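Local coordinates for protein STING-associated CdnE c-di-GMP synthase (PDB 6WT8) that synthesises cyclic di-GMP, most likely as the second messenger that activates a bacterial STING receptor in CBASS anti-phage defence, at residues D104-Q109 against D194-T199; I239-V244 against K323-C328; T310-N315 against K338-I343. All blocks are in the same frame, centred on the assembly; numbering follows the deposited sequence.

Contact 1 lies within the mixed sheet of the nucleotidyltransferase domain, while contacts 2 and 3 belong to the helical part of the chain; no two contacts touch. Contact 1 is mostly buried and is built from backbone hydrogen bonds, with carboxylates and waters at its start. Contacts 2 and 3 are only partly buried. Contact 2 couples one charged hydrogen bond to a small apolar patch, and contact 3 is wholly apolar. Their segments alternate along the chain, with centres about 21 Å apart: 323-328 lies in the connection between 310-315 and 338-343, after the short helix 316-320. The centres of contacts 1 and 3 are about 34 Å apart, on opposite sides of the chain's centre.

Contact 1 (D104-Q109 against D194-T199); sequences DVDLVQ and DIDVVT
Leu107, Val108 and Gln109 pair with Val197, Val198 and Thr199 as parallel neighbours in the mixed sheet of a nucleotidyltransferase fold, their strand axes running 22° apart. The register follows from the backbone bonds. Leu107 N donates to Asp196 O, and Leu107 O takes Val198 N at 2.8 Å, and in this way Leu107 bonds to both residues flanking Val197. Gln109 N then donates to Val198 O, also at 2.8 Å and almost straight.

On the side of the sheet covered by helix 60-81, Leu107 CD2 lies alongside Val197 CG1 at 4.0 Å, the two side chains pointing the same way.

Asp106 and Asp196, one residue back along each strand, form a separate pair lying side by side. Their carboxylate planes are 87° apart, and Asp106 OD1 is 4.2 Å from Asp196 OD2. One water donates to Asp106 OD1 (2.7 Å) and to Val105 O while accepting from Asp196 N, spanning the gap where the strands begin to separate. Gln90 holds Asp106 OD2; Ser183 and Lys180 hold Asp196 OD1. Asp104 OD2 is linked by a water to Asp194 N, while Ser66 and Arg193 hold OD1. Asp104 and Asp106, with Asp196 on the adjacent strand, fit the acidic triad that usually binds metal in this superfamily.

At the far end, Gln109 has CG between its backbone N and carbonyl carbon (chi1 63°), from where the extended chain runs beside Thr199. His81 bonds Gln109 OE1, and Ser165 is a further partner of NE2. Gln109 NE2 donates to Thr199 OG1 at 3.0 Å, the hydroxyl oxygen lying close to the plane of the amide.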
loop_
_atom_site.group_PDB
_atom_site.type_symbol
_atom_site.label_atom_id
_atom_site.label_comp_id
_atom_site.label_asym_id
_atom_site.label_seq_id
_atom_site.Cartn_x
_atom_site.Cartn_y
_atom_site.Cartn_z
ATOM N N ASP A 104 -5.940 -3.455 -9.001
ATOM C CA ASP A 104 -6.733 -2.267 -9.186
ATOM C C ASP A 104 -6.813 -1.444 -7.916
ATOM O O ASP A 104 -6.711 -1.980 -6.801
ATOM C CB ASP A 104 -8.154 -2.670 -9.579
ATOM C CG ASP A 104 -8.234 -3.107 -10.990
ATOM O OD1 ASP A 104 -8.212 -2.239 -11.886
ATOM O OD2 ASP A 104 -8.320 -4.334 -11.215
ATOM N N VAL A 105 -6.977 -0.129 -8.106
ATOM C CA VAL A 105 -7.418 0.726 -6.983
ATOM C C VAL A 105 -8.778 0.228 -6.505
ATOM O O VAL A 105 -9.616 -0.219 -7.305
ATOM C CB VAL A 105 -7.508 2.230 -7.313
ATOM C CG1 VAL A 105 -6.138 2.827 -7.725
ATOM C CG2 VAL A 105 -8.526 2.519 -8.438
ATOM N N ASP A 106 -9.024 0.329 -5.192
ATOM C CA ASP A 106 -10.400 0.183 -4.699
ATOM C C ASP A 106 -11.031 1.565 -4.573
ATOM O O ASP A 106 -10.364 2.538 -4.158
ATOM C CB ASP A 106 -10.467 -0.398 -3.272
ATOM C CG ASP A 106 -9.957 -1.783 -3.120
ATOM O OD1 ASP A 106 -9.951 -2.566 -4.067
ATOM O OD2 ASP A 106 -9.594 -2.128 -1.961
ATOM N N LEU A 107 -12.325 1.656 -4.888
ATOM C CA LEU A 107 -13.061 2.882 -4.611
ATOM C C LEU A 107 -13.650 2.805 -3.202
ATOM O O LEU A 107 -14.264 1.789 -2.833
ATOM C CB LEU A 107 -14.188 3.040 -5.642
ATOM C CG LEU A 107 -15.075 4.305 -5.454
ATOM C CD1 LEU A 107 -15.647 4.692 -6.792
ATOM C CD2 LEU A 107 -16.251 4.029 -4.477
ATOM N N VAL A 108 -13.446 3.852 -2.393
ATOM C CA VAL A 108 -13.978 3.889 -1.035
ATOM C C VAL A 108 -15.010 4.996 -0.971
ATOM O O VAL A 108 -14.708 6.158 -1.304
ATOM C CB VAL A 108 -12.857 4.143 -0.006
ATOM C CG1 VAL A 108 -13.411 3.920 1.405
ATOM C CG2 VAL A 108 -11.730 3.178 -0.227
ATOM N N GLN A 109 -16.215 4.687 -0.510
ATOM C CA GLN A 109 -17.220 5.717 -0.257
ATOM C C GLN A 109 -17.478 5.757 1.241
ATOM O O GLN A 109 -17.644 4.711 1.874
ATOM C CB GLN A 109 -18.473 5.495 -1.077
ATOM C CG GLN A 109 -19.201 4.214 -0.752
ATOM C CD GLN A 109 -20.410 4.017 -1.664
ATOM O OE1 GLN A 109 -20.875 4.935 -2.372
ATOM N NE2 GLN A 109 -20.937 2.807 -1.628
ATOM N N ASP A 194 -11.908 -4.481 -13.259
ATOM C CA ASP A 194 -12.819 -4.881 -12.189
ATOM C C ASP A 194 -12.500 -4.074 -10.943
ATOM O O ASP A 194 -11.373 -4.109 -10.436
ATOM C CB ASP A 194 -12.714 -6.373 -11.897
ATOM C CG ASP A 194 -12.939 -7.220 -13.139
ATOM O OD1 ASP A 194 -13.822 -6.889 -13.944
ATOM O OD2 ASP A 194 -12.194 -8.196 -13.325
ATOM N N ILE A 195 -13.478 -3.321 -10.445
ATOM C CA ILE A 195 -13.254 -2.404 -9.338
ATOM C C ILE A 195 -14.071 -2.837 -8.126
ATOM O O ILE A 195 -15.282 -3.043 -8.242
ATOM C CB ILE A 195 -13.647 -0.977 -9.735
ATOM C CG1 ILE A 195 -12.856 -0.514 -10.976
ATOM C CG2 ILE A 195 -13.491 0.000 -8.592
ATOM C CD1 ILE A 195 -11.325 -0.482 -10.802
ATOM N N ASP A 196 -13.421 -2.941 -6.964
ATOM C CA ASP A 196 -14.143 -3.157 -5.711
ATOM C C ASP A 196 -14.578 -1.827 -5.116
ATOM O O ASP A 196 -13.800 -0.882 -5.063
ATOM C CB ASP A 196 -13.271 -3.884 -4.682
ATOM C CG ASP A 196 -13.305 -5.389 -4.817
ATOM O OD1 ASP A 196 -14.387 -6.031 -4.645
ATOM O OD2 ASP A 196 -12.220 -5.934 -5.109
ATOM N N VAL A 197 -15.836 -1.770 -4.657
ATOM C CA VAL A 197 -16.440 -0.593 -4.036
ATOM C C VAL A 197 -16.634 -0.896 -2.559
ATOM O O VAL A 197 -17.395 -1.806 -2.214
ATOM C CB VAL A 197 -17.785 -0.265 -4.712
ATOM C CG1 VAL A 197 -18.515 0.804 -3.977
ATOM C CG2 VAL A 197 -17.553 0.139 -6.183
ATOM N N VAL A 198 -15.939 -0.145 -1.712
ATOM C CA VAL A 198 -15.936 -0.310 -0.260
ATOM C C VAL A 198 -16.782 0.803 0.336
ATOM O O VAL A 198 -16.664 1.955 -0.084
ATOM C CB VAL A 198 -14.474 -0.234 0.220
ATOM C CG1 VAL A 198 -14.364 -0.415 1.703
ATOM C CG2 VAL A 198 -13.677 -1.329 -0.526
ATOM N N THR A 199 -17.627 0.452 1.316
ATOM C CA THR A 199 -18.482 1.397 2.026
ATOM C C THR A 199 -18.018 1.446 3.476
ATOM O O THR A 199 -17.874 0.396 4.113
ATOM C CB THR A 199 -19.937 0.981 1.922
ATOM O OG1 THR A 199 -20.281 0.810 0.535
ATOM C CG2 THR A 199 -20.881 1.966 2.607
HETATM O O HOH W 1 -9.129 -5.220 -13.577
HETATM O O HOH W 2 -10.516 -2.722 -6.687
HETATM O O HOH W 3 -10.156 -5.453 -3.297
#

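Contact 2 (I239-V244 against K323-C328)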
loop_
_atom_site.group_PDB
_atom_site.type_symbol
_atom_site.label_atom_id
_atom_site.label_comp_id
_atom_site.label_asym_id
_atom_site.label_seq_id
_atom_site.Cartn_x
_atom_site.Cartn_y
_atom_site.Cartn_z
ATOM N N ILE A 239 -0.583 5.365 2.157
ATOM C CA ILE A 239 -0.368 5.938 0.825
ATOM C C ILE A 239 0.460 7.205 0.939
ATOM O O ILE A 239 1.462 7.385 0.236
ATOM C CB ILE A 239 -1.707 6.205 0.112
ATOM C CG1 ILE A 239 -2.339 4.883 -0.285
ATOM C CG2 ILE A 239 -1.525 7.157 -1.054
ATOM C CD1 ILE A 239 -3.839 5.009 -0.561
ATOM N N GLU A 240 0.034 8.147 1.802
ATOM C CA GLU A 240 0.742 9.403 1.903
ATOM C C GLU A 240 2.175 9.184 2.338
ATOM O O GLU A 240 3.093 9.800 1.783
ATOM C CB GLU A 240 -0.003 10.328 2.862
ATOM C CG GLU A 240 0.628 11.733 2.984
ATOM C CD GLU A 240 0.420 12.609 1.746
ATOM O OE1 GLU A 240 1.017 13.710 1.712
ATOM O OE2 GLU A 240 -0.319 12.210 0.823
ATOM N N ARG A 241 2.397 8.327 3.339
ATOM C CA ARG A 241 3.751 8.210 3.878
ATOM C C ARG A 241 4.696 7.534 2.878
ATOM O O ARG A 241 5.863 7.940 2.780
ATOM C CB ARG A 241 3.716 7.459 5.212
ATOM C CG ARG A 241 3.239 8.345 6.371
ATOM C CD ARG A 241 3.181 7.492 7.658
ATOM N NE ARG A 241 2.838 8.447 8.737
ATOM C CZ ARG A 241 2.609 8.086 10.003
ATOM N NH1 ARG A 241 2.653 6.806 10.396
ATOM N NH2 ARG A 241 2.329 9.051 10.896
ATOM N N ILE A 242 4.220 6.486 2.169
ATOM C CA ILE A 242 5.063 5.866 1.141
ATOM C C ILE A 242 5.371 6.867 0.030
ATOM O O ILE A 242 6.525 6.975 -0.433
ATOM C CB ILE A 242 4.401 4.584 0.623
ATOM C CG1 ILE A 242 4.503 3.540 1.747
ATOM C CG2 ILE A 242 5.089 4.101 -0.649
ATOM C CD1 ILE A 242 3.519 2.346 1.467
ATOM N N ASN A 243 4.363 7.625 -0.410
ATOM C CA ASN A 243 4.618 8.590 -1.485
ATOM C C ASN A 243 5.605 9.667 -1.041
ATOM O O ASN A 243 6.538 10.038 -1.784
ATOM C CB ASN A 243 3.294 9.180 -1.963
ATOM C CG ASN A 243 2.520 8.208 -2.847
ATOM O OD1 ASN A 243 3.091 7.246 -3.391
ATOM N ND2 ASN A 243 1.195 8.432 -2.980
ATOM N N VAL A 244 5.465 10.149 0.200
ATOM C CA VAL A 244 6.377 11.182 0.696
ATOM C C VAL A 244 7.782 10.640 0.875
ATOM O O VAL A 244 8.766 11.267 0.460
ATOM C CB VAL A 244 5.834 11.741 2.020
ATOM C CG1 VAL A 244 6.922 12.448 2.737
ATOM C CG2 VAL A 244 4.713 12.605 1.717
ATOM N N LYS A 323 7.826 -0.642 13.203
ATOM C CA LYS A 323 6.384 -0.402 13.102
ATOM C C LYS A 323 5.915 -0.514 11.660
ATOM O O LYS A 323 6.674 -0.428 10.706
ATOM C CB LYS A 323 6.041 1.008 13.608
ATOM C CG LYS A 323 6.364 1.177 15.100
ATOM C CD LYS A 323 5.883 2.523 15.600
ATOM C CE LYS A 323 6.202 2.636 17.087
ATOM N NZ LYS A 323 5.721 3.976 17.595
ATOM N N SER A 324 4.604 -0.715 11.525
ATOM C CA SER A 324 3.953 -0.582 10.227
ATOM C C SER A 324 4.047 0.854 9.740
ATOM O O SER A 324 4.280 1.772 10.538
ATOM C CB SER A 324 2.496 -1.011 10.364
ATOM O OG SER A 324 1.858 -0.291 11.415
ATOM N N VAL A 325 3.820 1.056 8.429
ATOM C CA VAL A 325 3.936 2.423 7.893
ATOM C C VAL A 325 2.959 3.337 8.599
ATOM O O VAL A 325 3.285 4.498 8.883
ATOM C CB VAL A 325 3.718 2.439 6.376
ATOM C CG1 VAL A 325 3.638 3.919 5.815
ATOM C CG2 VAL A 325 4.815 1.636 5.716
ATOM N N ASP A 326 1.757 2.846 8.908
ATOM C CA ASP A 326 0.759 3.708 9.561
ATOM C C ASP A 326 1.026 3.893 11.058
ATOM O O ASP A 326 0.291 4.625 11.732
ATOM C CB ASP A 326 -0.670 3.189 9.300
ATOM C CG ASP A 326 -0.932 1.819 9.922
ATOM O OD1 ASP A 326 -0.173 1.393 10.826
ATOM O OD2 ASP A 326 -1.924 1.153 9.511
ATOM N N GLY A 327 2.056 3.247 11.593
ATOM C CA GLY A 327 2.457 3.470 12.985
ATOM C C GLY A 327 1.628 2.753 14.011
ATOM O O GLY A 327 1.855 2.943 15.215
ATOM N N CYS A 328 0.701 1.910 13.596
ATOM C CA CYS A 328 -0.258 1.335 14.545
ATOM C C CYS A 328 0.059 -0.094 15.007
ATOM O O CYS A 328 -0.596 -0.583 15.949
ATOM C CB CYS A 328 -1.658 1.365 13.936
ATOM S SG CYS A 328 -2.308 3.054 13.706
#
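Arg241, on helix 235-248, meets Val325 in the loop before helix 336-360 through both a polar and an apolar contact. The polar one is a single hydrogen bond: Arg241 NH1 donates to Val325 O at 2.8 Å with an N-H...O angle of 166°. The acceptor lies almost exactly in the guanidinium plane, at its edge, and the nitrogen in turn lies in the carbonyl plane. The chain is extended from CG to NE, which carries the guanidinium along the loop and past the valine.

The apolar contacts gather on one methyl group. Val325 CG1, anti to its backbone N (chi1 172°), rests 3.6 Å from Arg241 CB, and Ile242 CG1 approaches the same methyl at 4.2 Å from a side chain crossing at about a right angle. Tyr286 of helix 278-287 touches both Arg241 and Val325.

Within the loop, a type I turn from Ser324 to Gly327 presents the carbonyl. Asp326 OD1 accepts from Ser324 OG at 2.7 Å and, in an Asx turn, from Cys328 N at 3.0 Å, the two donors arriving from opposite faces of the carboxylate.

With an alanine here CB would still meet the valine, but Val325 O is likely to lose its donor and the turn its tie to the helix. The bond joins a charged donor to a neutral main-chain oxygen; Asp326 OD1, 6.1 Å from Arg241 NH1, is not in contact and probably contributes little.

Contact 3 (T310-N315 against K338-I343); sequences TNIISN and KKLIEI
Chi1 of -67° sets Ile313 CG1 anti to its carbonyl carbon, and chi1 of -58° leaves Ile343 CG2 anti to its backbone N; these two branches meet at 3.8 Å as the side chains slide past each other in opposite directions. Ile313 CD1 extends the same contact, 4.0 Å from Ile343 CG2. One turn earlier on helix 336-360, Leu340 CD2 lies 3.9 Å from Ile312 CG2. Leu340 CD2 is also 4.2 Å from Ile313 CA; Ile313 and Leu340 are the closest CA pair, at 6.5 Å.

No hydrogen bond crosses the interface, and all the side-chain contacts join methyl or methylene carbons. Ile284 of helix 278-287 packs on both Ile312 and Ile343, adding a third helix to the apolar cluster, while Arg319 touches Leu340 and bonds Ile312 O. At the C-terminal end of helix 300-314, Ser314 OG donates to Thr310 O at 3.1 Å, and Asn315 OD1 caps the next helix through Tyr318 N.

The axes of the short helical segments pass 10.2 Å apart, with their directions 147° from one another. This is a roughly antiparallel helix pair, joined by aliphatic side chains, within the helical part that accompanies the nucleotidyltransferase sheet.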
loop_
_atom_site.group_PDB
_atom_site.type_symbol
_atom_site.label_atom_id
_atom_site.label_comp_id
_atom_site.label_asym_id
_atom_site.label_seq_id
_atom_site.Cartn_x
_atom_site.Cartn_y
_atom_site.Cartn_z
ATOM N N THR A 310 19.096 -9.279 6.923
ATOM C CA THR A 310 20.040 -9.932 7.829
ATOM C C THR A 310 19.962 -9.356 9.235
ATOM O O THR A 310 19.980 -10.112 10.229
ATOM C CB THR A 310 21.446 -9.778 7.218
ATOM O OG1 THR A 310 21.420 -10.549 6.021
ATOM C CG2 THR A 310 22.495 -10.291 8.194
ATOM N N ASN A 311 19.842 -8.031 9.352
ATOM C CA ASN A 311 19.736 -7.383 10.661
ATOM C C ASN A 311 18.430 -7.739 11.338
ATOM O O ASN A 311 18.391 -7.955 12.559
ATOM C CB ASN A 311 19.795 -5.856 10.511
ATOM C CG ASN A 311 21.190 -5.345 10.099
ATOM O OD1 ASN A 311 22.183 -6.065 10.186
ATOM N ND2 ASN A 311 21.251 -4.094 9.652
ATOM N N ILE A 312 17.351 -7.832 10.561
ATOM C CA ILE A 312 16.079 -8.266 11.157
ATOM C C ILE A 312 16.176 -9.672 11.728
ATOM O O ILE A 312 15.614 -9.949 12.804
ATOM C CB ILE A 312 14.946 -8.152 10.125
ATOM C CG1 ILE A 312 14.673 -6.663 9.923
ATOM C CG2 ILE A 312 13.661 -8.981 10.544
ATOM C CD1 ILE A 312 13.760 -6.449 8.709
ATOM N N ILE A 313 16.803 -10.599 10.987
ATOM C CA ILE A 313 16.936 -11.985 11.448
ATOM C C ILE A 313 17.811 -12.051 12.692
ATOM O O ILE A 313 17.518 -12.822 13.627
ATOM C CB ILE A 313 17.492 -12.851 10.303
ATOM C CG1 ILE A 313 16.472 -12.966 9.170
ATOM C CG2 ILE A 313 17.932 -14.246 10.792
ATOM C CD1 ILE A 313 17.197 -13.326 7.839
ATOM N N SER A 314 18.864 -11.237 12.747
ATOM C CA SER A 314 19.886 -11.433 13.784
ATOM C C SER A 314 19.666 -10.603 15.035
ATOM O O SER A 314 20.191 -10.969 16.092
ATOM C CB SER A 314 21.290 -11.148 13.215
ATOM O OG SER A 314 21.429 -9.784 12.955
ATOM N N ASN A 315 18.928 -9.510 14.965
ATOM C CA ASN A 315 18.886 -8.541 16.062
ATOM C C ASN A 315 17.455 -8.425 16.576
ATOM O O ASN A 315 16.617 -7.754 15.959
ATOM C CB ASN A 315 19.421 -7.211 15.566
ATOM C CG ASN A 315 19.577 -6.208 16.652
ATOM O OD1 ASN A 315 18.864 -6.219 17.670
ATOM N ND2 ASN A 315 20.499 -5.268 16.432
ATOM N N LYS A 338 7.272 -17.400 12.323
ATOM C CA LYS A 338 6.819 -17.726 10.965
ATOM C C LYS A 338 7.198 -16.643 9.964
ATOM O O LYS A 338 7.580 -16.939 8.817
ATOM C CB LYS A 338 5.317 -17.957 10.969
ATOM C CG LYS A 338 4.935 -19.234 11.749
ATOM C CD LYS A 338 3.418 -19.336 11.765
ATOM C CE LYS A 338 3.050 -20.542 12.595
ATOM N NZ LYS A 338 1.555 -20.762 12.613
ATOM N N LYS A 339 7.118 -15.379 10.373
ATOM C CA LYS A 339 7.533 -14.300 9.481
ATOM C C LYS A 339 9.012 -14.410 9.185
ATOM O O LYS A 339 9.439 -14.213 8.041
ATOM C CB LYS A 339 7.208 -12.946 10.145
ATOM C CG LYS A 339 5.706 -12.627 10.109
ATOM C CD LYS A 339 5.376 -11.435 11.041
ATOM C CE LYS A 339 3.882 -11.111 10.895
ATOM N NZ LYS A 339 3.372 -10.138 11.957
ATOM N N LEU A 340 9.804 -14.745 10.212
ATOM C CA LEU A 340 11.242 -14.876 9.994
ATOM C C LEU A 340 11.602 -16.000 9.031
ATOM O O LEU A 340 12.632 -15.886 8.349
ATOM C CB LEU A 340 11.957 -15.063 11.330
ATOM C CG LEU A 340 12.016 -13.775 12.155
ATOM C CD1 LEU A 340 12.718 -14.059 13.500
ATOM C CD2 LEU A 340 12.748 -12.634 11.375
ATOM N N ILE A 341 10.815 -17.076 8.948
ATOM C CA ILE A 341 11.106 -18.085 7.923
ATOM C C ILE A 341 11.054 -17.422 6.549
ATOM O O ILE A 341 11.920 -17.636 5.698
ATOM C CB ILE A 341 10.129 -19.262 8.004
ATOM C CG1 ILE A 341 10.389 -20.010 9.327
ATOM C CG2 ILE A 341 10.296 -20.183 6.749
ATOM C CD1 ILE A 341 11.960 -20.156 9.684
ATOM N N GLU A 342 9.993 -16.649 6.291
ATOM C CA GLU A 342 9.875 -16.021 4.975
ATOM C C GLU A 342 10.992 -14.995 4.770
ATOM O O GLU A 342 11.546 -14.890 3.673
ATOM C CB GLU A 342 8.479 -15.399 4.847
ATOM C CG GLU A 342 7.429 -16.521 4.928
ATOM C CD GLU A 342 6.026 -16.097 4.542
ATOM O OE1 GLU A 342 5.814 -14.961 4.061
ATOM O OE2 GLU A 342 5.102 -16.931 4.756
ATOM N N ILE A 343 11.324 -14.218 5.801
ATOM C CA ILE A 343 12.440 -13.264 5.673
ATOM C C ILE A 343 13.723 -14.023 5.351
ATOM O O ILE A 343 14.530 -13.574 4.530
ATOM C CB ILE A 343 12.600 -12.429 6.962
ATOM C CG1 ILE A 343 11.300 -11.668 7.264
ATOM C CG2 ILE A 343 13.816 -11.464 6.886
ATOM C CD1 ILE A 343 10.911 -10.696 6.173
#